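Long-range contacts in myosin IE heavy chain (Dictyostelium discoideum, PDB 1LKX), which binds actin filaments and hydrolyses ATP with actin-stimulated activity through its motor domain, and may move membranes relative to actin: residues 78-83 with 581-586; 93-98 with 380-385; 203-208 with 217-222; 224-229 with 273-278; 485-490 with 501-506. One frame throughout, in Å; residues are numbered along the deposited sequence.

Overall arrangement
The chain of this motor domain offers a worked example of loops within loops. Contact 1 ties helix 77-91, near the N terminus, to strand 581-588 and so spans the most sequence, enclosing the other four. Inside it, contact 2 joins strands 95-100 and 381-386 in the same central sheet and encloses contacts 3 and 4. Contact 3 joins helix 200-206 to the loop after helix 211-217, and contact 4 joins helices 227-231 and 260-276; the two, in series, touch some 40 Å, centre to centre, from the sheet contacts. Contact 5 opens only after contact 2 has closed and builds a small separate sheet. No loops cross, whereas contacts 1 and 2 meet through adjacent strands.

Contact 1. Residues 78-83 with 581-586; sequences YALAND and SPHYVR
A chi1 of -156° places CG of Leu80 opposite the backbone N, and His583 holds its ring anti to its own carbonyl carbon (chi1 -69°); together these rotations bring a leucine methyl against CB at the root of the imidazole, across a helix-on-sheet interface. The sheet is the seven-stranded central sheet of the myosin motor domain, often called the transducer, and helix 77-91 lies against strand 581-588 with its segment running nearly antiparallel to the strand, 172° between their directions. Although Leu80 leaves the helix at a slant, its CD1 reaches in to 3.4 Å from His583 CB, touching the side chain at its root, obliquely to the ring.

Farther along the helix, Asp83 approaches the same imidazole at its edge, OD1 lying near the ring plane and 3.6 Å from His583 CE1. Carboxylate and ring stand almost perpendicular. The ring's hydrogen bond is made elsewhere: NE2 pairs with OE1 of Gln95 on the neighbouring strand, which helps fix the ring's rotation. Asp83 has the carboxylate of Asp43 close by and a long, weak ion pair with Arg86; the like charge would probably make its ionisation less easy. The P-loop lysine, Lys107, is about 7 Å from Val585, side chain to side chain. On that side the apolar contact ends with Leu80 CG 4.2 Å from Val585 CG2.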
# COMPACT_ATOMS: atom_id res chain seq x y z
N TYR A 78 10.11 -16.72 -2.56
CA TYR A 78 10.73 -16.85 -3.87
C TYR A 78 9.98 -17.73 -4.85
O TYR A 78 9.99 -17.47 -6.05
CB TYR A 78 12.14 -17.36 -3.73
CG TYR A 78 13.08 -16.39 -3.07
CD1 TYR A 78 12.75 -15.05 -2.91
CD2 TYR A 78 14.33 -16.81 -2.61
CE1 TYR A 78 13.63 -14.16 -2.31
CE2 TYR A 78 15.22 -15.92 -2.01
CZ TYR A 78 14.87 -14.60 -1.86
OH TYR A 78 15.74 -13.73 -1.26
N ALA A 79 9.35 -18.78 -4.33
CA ALA A 79 8.61 -19.69 -5.19
C ALA A 79 7.50 -18.94 -5.91
O ALA A 79 7.15 -19.26 -7.04
CB ALA A 79 8.02 -20.80 -4.35
N LEU A 80 6.96 -17.92 -5.25
CA LEU A 80 5.89 -17.14 -5.82
C LEU A 80 6.48 -16.29 -6.93
O LEU A 80 5.96 -16.25 -8.05
CB LEU A 80 5.26 -16.26 -4.75
CG LEU A 80 3.81 -15.81 -4.98
CD1 LEU A 80 3.75 -14.60 -5.91
CD2 LEU A 80 3.02 -17.00 -5.55
N ALA A 81 7.57 -15.60 -6.63
CA ALA A 81 8.23 -14.76 -7.61
C ALA A 81 8.64 -15.61 -8.81
O ALA A 81 8.39 -15.23 -9.95
CB ALA A 81 9.46 -14.09 -7.01
N ASN A 82 9.27 -16.75 -8.53
CA ASN A 82 9.70 -17.64 -9.60
C ASN A 82 8.53 -18.03 -10.49
O ASN A 82 8.66 -18.03 -11.71
CB ASN A 82 10.37 -18.89 -9.01
CG ASN A 82 10.89 -19.84 -10.09
OD1 ASN A 82 10.20 -20.76 -10.54
ND2 ASN A 82 12.12 -19.60 -10.51
N ASP A 83 7.38 -18.35 -9.91
CA ASP A 83 6.24 -18.72 -10.73
C ASP A 83 5.81 -17.52 -11.56
O ASP A 83 5.58 -17.65 -12.77
CB ASP A 83 5.06 -19.16 -9.87
CG ASP A 83 3.83 -19.55 -10.71
OD1 ASP A 83 2.74 -19.77 -10.13
OD2 ASP A 83 3.95 -19.63 -11.95
N SER A 581 -2.24 -12.02 -14.64
CA SER A 581 -2.37 -13.33 -14.00
C SER A 581 -2.00 -13.09 -12.55
O SER A 581 -0.89 -12.66 -12.25
CB SER A 581 -1.40 -14.35 -14.61
OG SER A 581 -1.78 -14.71 -15.93
N PRO A 582 -2.94 -13.36 -11.63
CA PRO A 582 -2.78 -13.19 -10.18
C PRO A 582 -1.82 -14.16 -9.50
O PRO A 582 -1.65 -15.31 -9.91
CB PRO A 582 -4.19 -13.37 -9.65
CG PRO A 582 -5.05 -13.03 -10.81
CD PRO A 582 -4.33 -13.68 -11.95
N HIS A 583 -1.21 -13.66 -8.43
CA HIS A 583 -0.27 -14.40 -7.59
C HIS A 583 -0.56 -13.77 -6.25
O HIS A 583 -0.46 -12.55 -6.11
CB HIS A 583 1.16 -14.13 -8.02
CG HIS A 583 1.50 -14.71 -9.35
ND1 HIS A 583 1.77 -16.05 -9.53
CD2 HIS A 583 1.55 -14.15 -10.58
CE1 HIS A 583 1.99 -16.29 -10.81
NE2 HIS A 583 1.85 -15.15 -11.47
N TYR A 584 -0.92 -14.58 -5.26
CA TYR A 584 -1.27 -14.00 -3.97
C TYR A 584 -0.35 -14.32 -2.82
O TYR A 584 0.14 -15.44 -2.68
CB TYR A 584 -2.70 -14.42 -3.60
CG TYR A 584 -3.59 -14.70 -4.78
CD1 TYR A 584 -3.55 -15.93 -5.43
CD2 TYR A 584 -4.49 -13.74 -5.24
CE1 TYR A 584 -4.38 -16.20 -6.52
CE2 TYR A 584 -5.32 -13.99 -6.32
CZ TYR A 584 -5.26 -15.23 -6.96
OH TYR A 584 -6.09 -15.49 -8.04
N VAL A 585 -0.12 -13.30 -2.00
CA VAL A 585 0.70 -13.41 -0.81
C VAL A 585 -0.20 -12.82 0.24
O VAL A 585 -0.79 -11.78 0.01
CB VAL A 585 1.99 -12.55 -0.88
CG1 VAL A 585 2.70 -12.56 0.45
CG2 VAL A 585 2.91 -13.10 -1.94
N ARG A 586 -0.34 -13.47 1.38
CA ARG A 586 -1.18 -12.93 2.44
C ARG A 586 -0.39 -12.93 3.74
O ARG A 586 -0.11 -13.99 4.31
CB ARG A 586 -2.46 -13.75 2.58
CG ARG A 586 -3.06 -14.13 1.25
CD ARG A 586 -4.56 -14.18 1.31
NE ARG A 586 -5.11 -12.85 1.50
CZ ARG A 586 -6.40 -12.57 1.48
NH1 ARG A 586 -6.81 -11.31 1.66
NH2 ARG A 586 -7.28 -13.54 1.27

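Contact 2. Residues 93-98 with 380-385; sequences ENQCVI and PVIGIL. Unlike the reference sequence in segment 380-385: Pro380 (reference Thr).
Gln95 and Val97 do the hydrogen bonding on one side of this parallel strand pair, in the middle of the myosin transducer sheet. Gln95 N donates to Val381 O at 2.9 Å, and Gln95 O accepts from Gly383 N at 2.7 Å. The ladder repeats one step on: Val97 N meets Gly383 O at 2.8 Å, and Leu385 N meets Val97 O at 2.9 Å, the straightest of the four at 169°.

One side-chain pair meets in register: CG1 of Ile382 lies alongside Gln95, 3.9 Å from its CB, on the face that also carries Val97 and Ile384; Cys96 and Leu385 occupy the other face.

In the next shell, Ile114 of helix 107-121 covers Val97 and Ile384, Met88 of helix 77-91 touches Gln95 and Ile382, and Tyr163 packs on Cys96 and Leu385. Both strands run toward the nucleotide: 95-100 leads into the ATP-binding loop at Gly101, and 381-386 into Tyr388 and Gly389 of the vanadate pocket. The Gln95 chain, bent at chi2 (-62°), folds its amide back along its own strand. There NE2 donates to Glu93 O at 2.9 Å, with the acceptor in the amide plane but the donor above the plane of that carbonyl.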
# COMPACT_ATOMS: atom_id res chain seq x y z
N GLU A 93 2.42 -12.83 -20.90
CA GLU A 93 1.35 -11.97 -20.42
C GLU A 93 1.78 -11.26 -19.14
O GLU A 93 2.75 -11.66 -18.50
CB GLU A 93 0.10 -12.80 -20.12
CG GLU A 93 -0.26 -13.83 -21.17
CD GLU A 93 -1.52 -14.61 -20.80
OE1 GLU A 93 -1.58 -15.18 -19.68
OE2 GLU A 93 -2.46 -14.64 -21.63
N ASN A 94 1.05 -10.22 -18.76
CA ASN A 94 1.36 -9.48 -17.54
C ASN A 94 0.98 -10.22 -16.27
O ASN A 94 -0.06 -10.87 -16.20
CB ASN A 94 0.64 -8.15 -17.54
CG ASN A 94 1.16 -7.22 -18.60
OD1 ASN A 94 0.65 -6.12 -18.75
ND2 ASN A 94 2.17 -7.65 -19.34
N GLN A 95 1.83 -10.11 -15.25
CA GLN A 95 1.59 -10.75 -13.97
C GLN A 95 1.47 -9.65 -12.93
O GLN A 95 1.95 -8.53 -13.14
CB GLN A 95 2.76 -11.64 -13.58
CG GLN A 95 3.25 -12.57 -14.67
CD GLN A 95 2.19 -13.55 -15.11
OE1 GLN A 95 1.78 -14.44 -14.35
NE2 GLN A 95 1.73 -13.40 -16.35
N CYS A 96 0.84 -9.95 -11.80
CA CYS A 96 0.71 -8.98 -10.73
C CYS A 96 0.61 -9.72 -9.41
O CYS A 96 -0.13 -10.70 -9.29
CB CYS A 96 -0.52 -8.11 -10.91
SG CYS A 96 -2.03 -9.01 -10.70
N VAL A 97 1.37 -9.26 -8.44
CA VAL A 97 1.38 -9.86 -7.13
C VAL A 97 0.61 -8.98 -6.16
O VAL A 97 0.98 -7.82 -5.95
CB VAL A 97 2.81 -9.99 -6.63
CG1 VAL A 97 2.81 -10.77 -5.31
CG2 VAL A 97 3.66 -10.66 -7.69
N ILE A 98 -0.48 -9.50 -5.59
CA ILE A 98 -1.25 -8.73 -4.63
C ILE A 98 -0.97 -9.24 -3.22
O ILE A 98 -1.25 -10.38 -2.89
CB ILE A 98 -2.77 -8.76 -4.92
CG1 ILE A 98 -3.27 -10.20 -4.98
CG2 ILE A 98 -3.07 -8.03 -6.22
CD1 ILE A 98 -4.81 -10.29 -5.17
N PRO A 380 6.34 -7.27 -21.74
CA PRO A 380 5.49 -7.77 -20.64
C PRO A 380 5.88 -7.12 -19.34
O PRO A 380 7.01 -6.69 -19.17
CB PRO A 380 5.78 -9.27 -20.64
CG PRO A 380 7.21 -9.31 -21.02
CD PRO A 380 7.30 -8.30 -22.16
N VAL A 381 4.92 -7.04 -18.42
CA VAL A 381 5.12 -6.40 -17.13
C VAL A 381 4.73 -7.26 -15.93
O VAL A 381 3.85 -8.11 -16.02
CB VAL A 381 4.30 -5.12 -17.05
CG1 VAL A 381 4.40 -4.49 -15.68
CG2 VAL A 381 4.77 -4.16 -18.10
N ILE A 382 5.40 -7.04 -14.81
CA ILE A 382 5.05 -7.76 -13.60
C ILE A 382 4.80 -6.71 -12.53
O ILE A 382 5.72 -6.07 -12.05
CB ILE A 382 6.18 -8.69 -13.12
CG1 ILE A 382 6.24 -9.93 -14.00
CG2 ILE A 382 5.92 -9.10 -11.70
CD1 ILE A 382 7.19 -10.98 -13.47
N GLY A 383 3.53 -6.52 -12.18
CA GLY A 383 3.20 -5.54 -11.17
C GLY A 383 3.27 -6.12 -9.78
O GLY A 383 3.07 -7.31 -9.58
N ILE A 384 3.57 -5.26 -8.81
CA ILE A 384 3.65 -5.67 -7.43
C ILE A 384 2.89 -4.61 -6.64
O ILE A 384 3.19 -3.43 -6.72
CB ILE A 384 5.10 -5.69 -6.95
CG1 ILE A 384 5.94 -6.58 -7.85
CG2 ILE A 384 5.16 -6.20 -5.53
CD1 ILE A 384 7.41 -6.62 -7.47
N LEU A 385 1.89 -5.04 -5.88
CA LEU A 385 1.09 -4.10 -5.12
C LEU A 385 1.49 -4.03 -3.66
O LEU A 385 1.60 -5.05 -3.00
CB LEU A 385 -0.39 -4.47 -5.20
CG LEU A 385 -1.28 -3.50 -4.44
CD1 LEU A 385 -1.44 -2.25 -5.25
CD2 LEU A 385 -2.63 -4.11 -4.20

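Contact 3. Residues 203-208 with 217-222; sequences YQMLKG and LGLTPN
The flat groups joining Leu206 to the chain beyond are carbonyls and a proline ring. CD2 of Leu206 sits over one face of the Asn222 carbonyl group, 4.2 Å from its C atom, while Leu206 CG lies obliquely to Thr220 O at a similar range. Going the other way, the carbonyl oxygen of Leu206 faces Pro221: its O is 3.5 Å from Pro221 CA, a CA-H...O contact, and 3.6 Å from Pro221 CB at the rim of the pyrrolidine ring.

Apolar branches complete the contact. Leu219 has CD1 anti to its CA (chi2 180°), which carries that methyl straight out to Leu206 CD1, 4.0 Å away; the two side chains cross at about a right angle. Met205 reaches the same methyl from the preceding position of the helix, its SD 4.3 Å from Leu219 CD1. One leucine branch is therefore shared by two successive residues. Behind these groups, Leu206 also rests on Leu229 and Leu274, and Leu219 on Ala271, so the seam is closed by helices 227-231 and 260-276.

The backbone turns sharply on both sides of Leu219. Before it, Gly218 has positive phi (81°) and ends helix 211-217 in a Schellman motif, its carbonyl oxygen accepting a hydrogen bond from NE2 of His275. After it, Pro221 is the centre of an inverse gamma turn. The whole is a helix closed by a Schellman motif, followed by a loop with an inverse gamma turn that folds back on helix 200-206, in what corresponds to the upper 50 kDa subdomain of myosin motors.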
# COMPACT_ATOMS: atom_id res chain seq x y z
N TYR A 203 13.77 13.65 10.23
CA TYR A 203 14.70 13.33 11.30
C TYR A 203 16.07 12.96 10.79
O TYR A 203 17.08 13.36 11.35
CB TYR A 203 14.14 12.19 12.14
CG TYR A 203 12.77 12.49 12.68
CD1 TYR A 203 11.64 12.27 11.92
CD2 TYR A 203 12.62 13.02 13.95
CE1 TYR A 203 10.37 12.58 12.41
CE2 TYR A 203 11.37 13.33 14.45
CZ TYR A 203 10.25 13.10 13.68
OH TYR A 203 9.01 13.38 14.22
N GLN A 204 16.10 12.20 9.70
CA GLN A 204 17.36 11.76 9.13
C GLN A 204 18.18 12.90 8.55
O GLN A 204 19.41 12.91 8.64
CB GLN A 204 17.07 10.70 8.07
CG GLN A 204 16.10 9.65 8.58
CD GLN A 204 15.90 8.51 7.62
OE1 GLN A 204 15.84 8.71 6.41
NE2 GLN A 204 15.78 7.30 8.16
N MET A 205 17.51 13.88 7.95
CA MET A 205 18.20 15.03 7.38
C MET A 205 18.85 15.83 8.50
O MET A 205 20.01 16.25 8.39
CB MET A 205 17.21 15.93 6.65
CG MET A 205 17.68 17.36 6.55
SD MET A 205 16.36 18.45 6.03
CE MET A 205 16.83 18.78 4.33
N LEU A 206 18.10 16.04 9.57
CA LEU A 206 18.59 16.78 10.71
C LEU A 206 19.82 16.16 11.35
O LEU A 206 20.57 16.84 12.05
CB LEU A 206 17.47 16.94 11.74
CG LEU A 206 16.79 18.31 11.79
CD1 LEU A 206 16.64 18.88 10.40
CD2 LEU A 206 15.44 18.18 12.46
N LYS A 207 20.05 14.87 11.11
CA LYS A 207 21.20 14.19 11.68
C LYS A 207 22.12 13.67 10.59
O LYS A 207 23.04 12.90 10.85
CB LYS A 207 20.75 13.02 12.54
CG LYS A 207 19.73 13.41 13.59
CD LYS A 207 19.22 12.18 14.35
CE LYS A 207 17.95 12.50 15.16
NZ LYS A 207 17.37 11.32 15.89
N GLY A 208 21.89 14.10 9.36
CA GLY A 208 22.72 13.62 8.27
C GLY A 208 23.48 14.71 7.54
O GLY A 208 24.61 14.49 7.13
N LEU A 217 20.83 26.49 5.67
CA LEU A 217 19.39 26.28 5.67
C LEU A 217 18.72 26.94 6.86
O LEU A 217 17.50 27.05 6.90
CB LEU A 217 19.08 24.78 5.69
CG LEU A 217 19.36 24.01 4.41
CD1 LEU A 217 19.30 22.52 4.70
CD2 LEU A 217 18.37 24.40 3.33
N GLY A 218 19.51 27.38 7.82
CA GLY A 218 18.95 28.02 8.99
C GLY A 218 18.45 26.99 9.97
O GLY A 218 17.65 27.29 10.87
N LEU A 219 18.93 25.76 9.80
CA LEU A 219 18.52 24.65 10.66
C LEU A 219 19.54 24.33 11.73
O LEU A 219 20.72 24.67 11.60
CB LEU A 219 18.28 23.38 9.82
CG LEU A 219 17.09 23.41 8.85
CD1 LEU A 219 17.01 22.11 8.11
CD2 LEU A 219 15.80 23.67 9.61
N THR A 220 19.06 23.70 12.79
CA THR A 220 19.89 23.28 13.90
C THR A 220 19.65 21.79 14.05
O THR A 220 18.50 21.35 14.08
CB THR A 220 19.48 23.98 15.21
OG1 THR A 220 19.91 23.19 16.33
CG2 THR A 220 17.97 24.15 15.26
N PRO A 221 20.73 21.00 14.16
CA PRO A 221 20.66 19.54 14.30
C PRO A 221 19.98 19.14 15.60
O PRO A 221 20.64 18.83 16.59
CB PRO A 221 22.13 19.12 14.28
CG PRO A 221 22.78 20.26 14.99
CD PRO A 221 22.12 21.46 14.33
N ASN A 222 18.65 19.14 15.59
CA ASN A 222 17.91 18.82 16.79
C ASN A 222 16.42 18.90 16.51
O ASN A 222 15.85 19.99 16.43
CB ASN A 222 18.33 19.81 17.88
CG ASN A 222 17.87 19.38 19.26
OD1 ASN A 222 16.69 19.50 19.61
ND2 ASN A 222 18.80 18.86 20.06

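Contact 4. Residues 224-229 with 273-278; sequences PAYEYL and ILHIGN
Tyr228 carries much of this contact, and its side chain can be followed outward. From CB the ring is set anti to the carbonyl carbon (chi1 -70°), which swings it from helix 227-231 toward the last turn of helix 260-276. One edge then meets a backbone oxygen near the ring plane: CD2 is 3.5 Å and CE2 3.4 Å from Ile273 O. Over one face comes CA of Gly277, a CH-pi approach, though modelled too close to be trusted in detail. At the tip, OH lies 4.0 Å from Ile276 CG2 and is hydrogen-bonded to Asp350 OD2. Replacing Tyr228 with an alanine would probably open a gap over Gly277 and leave the Asp350 carboxylate without this mate.

Tyr226, in the N-cap position of helix 227-231, meets Leu274 at about a right angle. Its CD2 is 3.7 Å from Leu274 CB, CD1 of that leucine lies 4.2 Å above the ring plane toward the rim, and the Tyr226 hydroxyl bonds to Thr220 N. Leu229 CG adds a contact with Leu274 CD2 at 4.2 Å.

Around this pair of helix ends, helix 342-372 receives Tyr228 and Ile276, helix 299-309 touches His275 and Asn278, and helix 200-206 packs on Leu229 and Leu274.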
# COMPACT_ATOMS: atom_id res chain seq x y z
N PRO A 224 13.79 18.39 18.37
CA PRO A 224 13.01 19.13 19.38
C PRO A 224 12.91 20.63 19.08
O PRO A 224 11.95 21.31 19.50
CB PRO A 224 13.78 18.85 20.67
CG PRO A 224 14.30 17.46 20.43
CD PRO A 224 14.79 17.52 19.01
N ALA A 225 13.89 21.14 18.35
CA ALA A 225 13.94 22.55 17.99
C ALA A 225 12.84 22.98 17.02
O ALA A 225 12.67 24.16 16.73
CB ALA A 225 15.31 22.89 17.41
N TYR A 226 12.08 22.02 16.51
CA TYR A 226 11.02 22.36 15.57
C TYR A 226 9.64 21.95 16.05
O TYR A 226 9.43 20.84 16.54
CB TYR A 226 11.34 21.76 14.20
CG TYR A 226 12.69 22.23 13.71
CD1 TYR A 226 13.86 21.67 14.21
CD2 TYR A 226 12.79 23.31 12.84
CE1 TYR A 226 15.10 22.18 13.87
CE2 TYR A 226 14.03 23.83 12.49
CZ TYR A 226 15.18 23.27 13.01
OH TYR A 226 16.41 23.80 12.71
N GLU A 227 8.70 22.88 15.89
CA GLU A 227 7.31 22.70 16.30
C GLU A 227 6.68 21.40 15.79
O GLU A 227 6.32 20.52 16.58
CB GLU A 227 6.49 23.89 15.82
CG GLU A 227 5.02 23.80 16.18
CD GLU A 227 4.80 23.36 17.62
OE1 GLU A 227 5.57 23.82 18.50
OE2 GLU A 227 3.87 22.56 17.86
N TYR A 228 6.53 21.30 14.48
CA TYR A 228 5.93 20.12 13.89
C TYR A 228 6.51 18.83 14.46
O TYR A 228 5.77 17.91 14.80
CB TYR A 228 6.10 20.14 12.37
CG TYR A 228 5.28 21.19 11.67
CD1 TYR A 228 4.05 21.60 12.18
CD2 TYR A 228 5.70 21.73 10.46
CE1 TYR A 228 3.26 22.53 11.50
CE2 TYR A 228 4.93 22.65 9.77
CZ TYR A 228 3.71 23.05 10.30
OH TYR A 228 2.95 23.97 9.62
N LEU A 229 7.84 18.74 14.57
CA LEU A 229 8.46 17.54 15.10
C LEU A 229 8.30 17.37 16.61
O LEU A 229 8.17 16.26 17.12
CB LEU A 229 9.94 17.51 14.74
CG LEU A 229 10.28 17.57 13.25
CD1 LEU A 229 11.76 17.31 13.06
CD2 LEU A 229 9.47 16.54 12.50
N ILE A 273 9.58 23.76 5.26
CA ILE A 273 8.45 23.17 5.97
C ILE A 273 8.73 23.19 7.45
O ILE A 273 7.84 23.45 8.26
CB ILE A 273 8.19 21.72 5.50
CG1 ILE A 273 7.72 21.74 4.04
CG2 ILE A 273 7.14 21.07 6.38
CD1 ILE A 273 7.69 20.39 3.38
N LEU A 274 9.97 22.92 7.81
CA LEU A 274 10.36 22.93 9.22
C LEU A 274 10.26 24.33 9.81
O LEU A 274 9.82 24.50 10.94
CB LEU A 274 11.77 22.40 9.39
CG LEU A 274 11.95 20.90 9.24
CD1 LEU A 274 13.36 20.52 9.66
CD2 LEU A 274 10.94 20.19 10.10
N HIS A 275 10.68 25.33 9.04
CA HIS A 275 10.61 26.70 9.52
C HIS A 275 9.16 27.15 9.58
O HIS A 275 8.73 27.73 10.57
CB HIS A 275 11.43 27.62 8.63
CG HIS A 275 12.91 27.52 8.87
ND1 HIS A 275 13.84 27.62 7.86
CD2 HIS A 275 13.61 27.33 10.01
CE1 HIS A 275 15.05 27.49 8.37
NE2 HIS A 275 14.94 27.31 9.67
N ILE A 276 8.39 26.85 8.54
CA ILE A 276 6.99 27.23 8.51
C ILE A 276 6.30 26.79 9.80
O ILE A 276 5.46 27.50 10.35
CB ILE A 276 6.25 26.58 7.32
CG1 ILE A 276 6.79 27.14 6.00
CG2 ILE A 276 4.76 26.84 7.42
CD1 ILE A 276 6.18 26.50 4.76
N GLY A 277 6.66 25.61 10.28
CA GLY A 277 6.06 25.10 11.49
C GLY A 277 6.33 25.90 12.74
O GLY A 277 5.64 25.74 13.75
N ASN A 278 7.33 26.76 12.69
CA ASN A 278 7.67 27.56 13.85
C ASN A 278 7.12 28.97 13.79
O ASN A 278 7.41 29.80 14.65
CB ASN A 278 9.18 27.58 14.04
CG ASN A 278 9.72 26.23 14.45
OD1 ASN A 278 10.91 26.08 14.73
ND2 ASN A 278 8.85 25.24 14.50

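Contact 5. Residues 485-490 with 501-506; sequences PHLQSY and TCFRLK
Gln488 and Arg504 carry the backbone hydrogen bonding as an antiparallel hydrogen-bonded pair: Gln488 N donates to Arg504 O at 3.0 Å, and Arg504 N to Gln488 O at 2.9 Å. The ladder continues past the short strand, where Lys506 N donates to His486 O at 2.6 Å.

Polar side chains reinforce it on the face of Gln488 and Arg504. The two run side by side, pointing the same way, with CB atoms 3.7 Å apart. The Arg504 chain bends at chi2 (90°) and chi3, bringing the edge of its guanidinium to Gln488 OE1, although the resulting NH1 bond is weak and bent. Putting an alanine here would probably take away both that weak NH1 partner and the aliphatic neighbour of Gln488, leaving its amide freer to turn. His486 adds a weak bond, ND1 to Lys506 O at 3.3 Å, while Lys506 NZ forms a salt bridge with Asp511.

Apolar contact belongs to the other face, where Leu487 CD1 comes 3.5 Å from Phe503 CD2; helix 470-480 supplies Ile477 beneath Leu487 and Leu474 beneath Phe503.

With strand 510-515 on the far side of 502-507, the three strands form an antiparallel meander laid on that helix, in the region corresponding to the lower 50 kDa subdomain of myosin.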
# COMPACT_ATOMS: atom_id res chain seq x y z
N PRO A 485 -26.49 -2.46 7.88
CA PRO A 485 -25.48 -2.93 8.83
C PRO A 485 -24.17 -2.28 8.47
O PRO A 485 -24.11 -1.47 7.55
CB PRO A 485 -25.44 -4.44 8.58
CG PRO A 485 -26.76 -4.74 7.94
CD PRO A 485 -26.97 -3.56 7.03
N HIS A 486 -23.10 -2.62 9.17
CA HIS A 486 -21.81 -2.02 8.84
C HIS A 486 -21.70 -0.56 9.28
O HIS A 486 -20.60 -0.01 9.34
CB HIS A 486 -21.54 -2.13 7.34
CG HIS A 486 -21.69 -3.52 6.82
ND1 HIS A 486 -20.88 -4.56 7.22
CD2 HIS A 486 -22.56 -4.05 5.93
CE1 HIS A 486 -21.25 -5.67 6.62
NE2 HIS A 486 -22.27 -5.39 5.83
N LEU A 487 -22.84 0.07 9.57
CA LEU A 487 -22.86 1.46 10.02
C LEU A 487 -23.72 1.68 11.26
O LEU A 487 -24.91 1.40 11.27
CB LEU A 487 -23.33 2.40 8.90
CG LEU A 487 -23.45 3.89 9.26
CD1 LEU A 487 -22.30 4.33 10.14
CD2 LEU A 487 -23.46 4.71 7.99
N GLN A 488 -23.10 2.18 12.32
CA GLN A 488 -23.79 2.45 13.57
C GLN A 488 -23.48 3.86 14.05
O GLN A 488 -22.57 4.53 13.54
CB GLN A 488 -23.31 1.50 14.67
CG GLN A 488 -23.76 0.08 14.54
CD GLN A 488 -23.27 -0.74 15.71
OE1 GLN A 488 -22.07 -0.90 15.89
NE2 GLN A 488 -24.20 -1.24 16.52
N SER A 489 -24.23 4.30 15.05
CA SER A 489 -24.03 5.61 15.64
C SER A 489 -24.80 5.64 16.95
O SER A 489 -25.75 4.88 17.15
CB SER A 489 -24.54 6.71 14.72
OG SER A 489 -25.94 6.80 14.79
N TYR A 490 -24.37 6.52 17.85
CA TYR A 490 -25.00 6.64 19.15
C TYR A 490 -26.49 6.90 18.99
O TYR A 490 -27.32 6.28 19.66
CB TYR A 490 -24.37 7.79 19.93
CG TYR A 490 -25.03 8.04 21.26
CD1 TYR A 490 -24.96 7.09 22.28
CD2 TYR A 490 -25.74 9.21 21.49
CE1 TYR A 490 -25.60 7.31 23.50
CE2 TYR A 490 -26.38 9.43 22.70
CZ TYR A 490 -26.31 8.48 23.70
OH TYR A 490 -26.97 8.70 24.88
N THR A 501 -19.62 12.73 18.04
CA THR A 501 -19.15 13.28 16.78
C THR A 501 -18.55 12.16 15.93
O THR A 501 -17.81 12.42 14.98
CB THR A 501 -18.08 14.33 17.00
OG1 THR A 501 -16.93 13.71 17.60
CG2 THR A 501 -18.59 15.42 17.91
N CYS A 502 -18.88 10.92 16.27
CA CYS A 502 -18.33 9.78 15.56
C CYS A 502 -19.40 8.89 14.93
O CYS A 502 -20.59 9.16 15.01
CB CYS A 502 -17.50 8.93 16.53
SG CYS A 502 -16.33 9.86 17.57
N PHE A 503 -18.94 7.83 14.27
CA PHE A 503 -19.80 6.84 13.66
C PHE A 503 -19.00 5.56 13.49
O PHE A 503 -17.83 5.58 13.12
CB PHE A 503 -20.39 7.33 12.33
CG PHE A 503 -19.44 7.29 11.18
CD1 PHE A 503 -18.70 8.42 10.83
CD2 PHE A 503 -19.33 6.15 10.39
CE1 PHE A 503 -17.85 8.42 9.70
CE2 PHE A 503 -18.49 6.14 9.26
CZ PHE A 503 -17.75 7.28 8.92
N ARG A 504 -19.64 4.44 13.81
CA ARG A 504 -19.01 3.12 13.73
C ARG A 504 -19.17 2.52 12.35
O ARG A 504 -20.23 2.58 11.74
CB ARG A 504 -19.65 2.21 14.79
CG ARG A 504 -19.39 0.72 14.65
CD ARG A 504 -18.16 0.29 15.41
NE ARG A 504 -18.15 0.73 16.81
CZ ARG A 504 -19.09 0.48 17.71
NH1 ARG A 504 -20.17 -0.22 17.39
NH2 ARG A 504 -18.95 0.91 18.96
N LEU A 505 -18.10 1.94 11.84
CA LEU A 505 -18.15 1.30 10.53
C LEU A 505 -17.64 -0.12 10.74
O LEU A 505 -16.53 -0.32 11.22
CB LEU A 505 -17.26 2.07 9.54
CG LEU A 505 -17.29 1.71 8.06
CD1 LEU A 505 -18.71 1.51 7.62
CD2 LEU A 505 -16.66 2.82 7.24
N LYS A 506 -18.46 -1.10 10.40
CA LYS A 506 -18.09 -2.50 10.58
C LYS A 506 -17.34 -3.04 9.38
O LYS A 506 -17.92 -3.69 8.51
CB LYS A 506 -19.33 -3.36 10.81
CG LYS A 506 -20.00 -3.13 12.16
CD LYS A 506 -21.18 -4.05 12.34
CE LYS A 506 -21.65 -4.03 13.77
NZ LYS A 506 -20.62 -4.58 14.70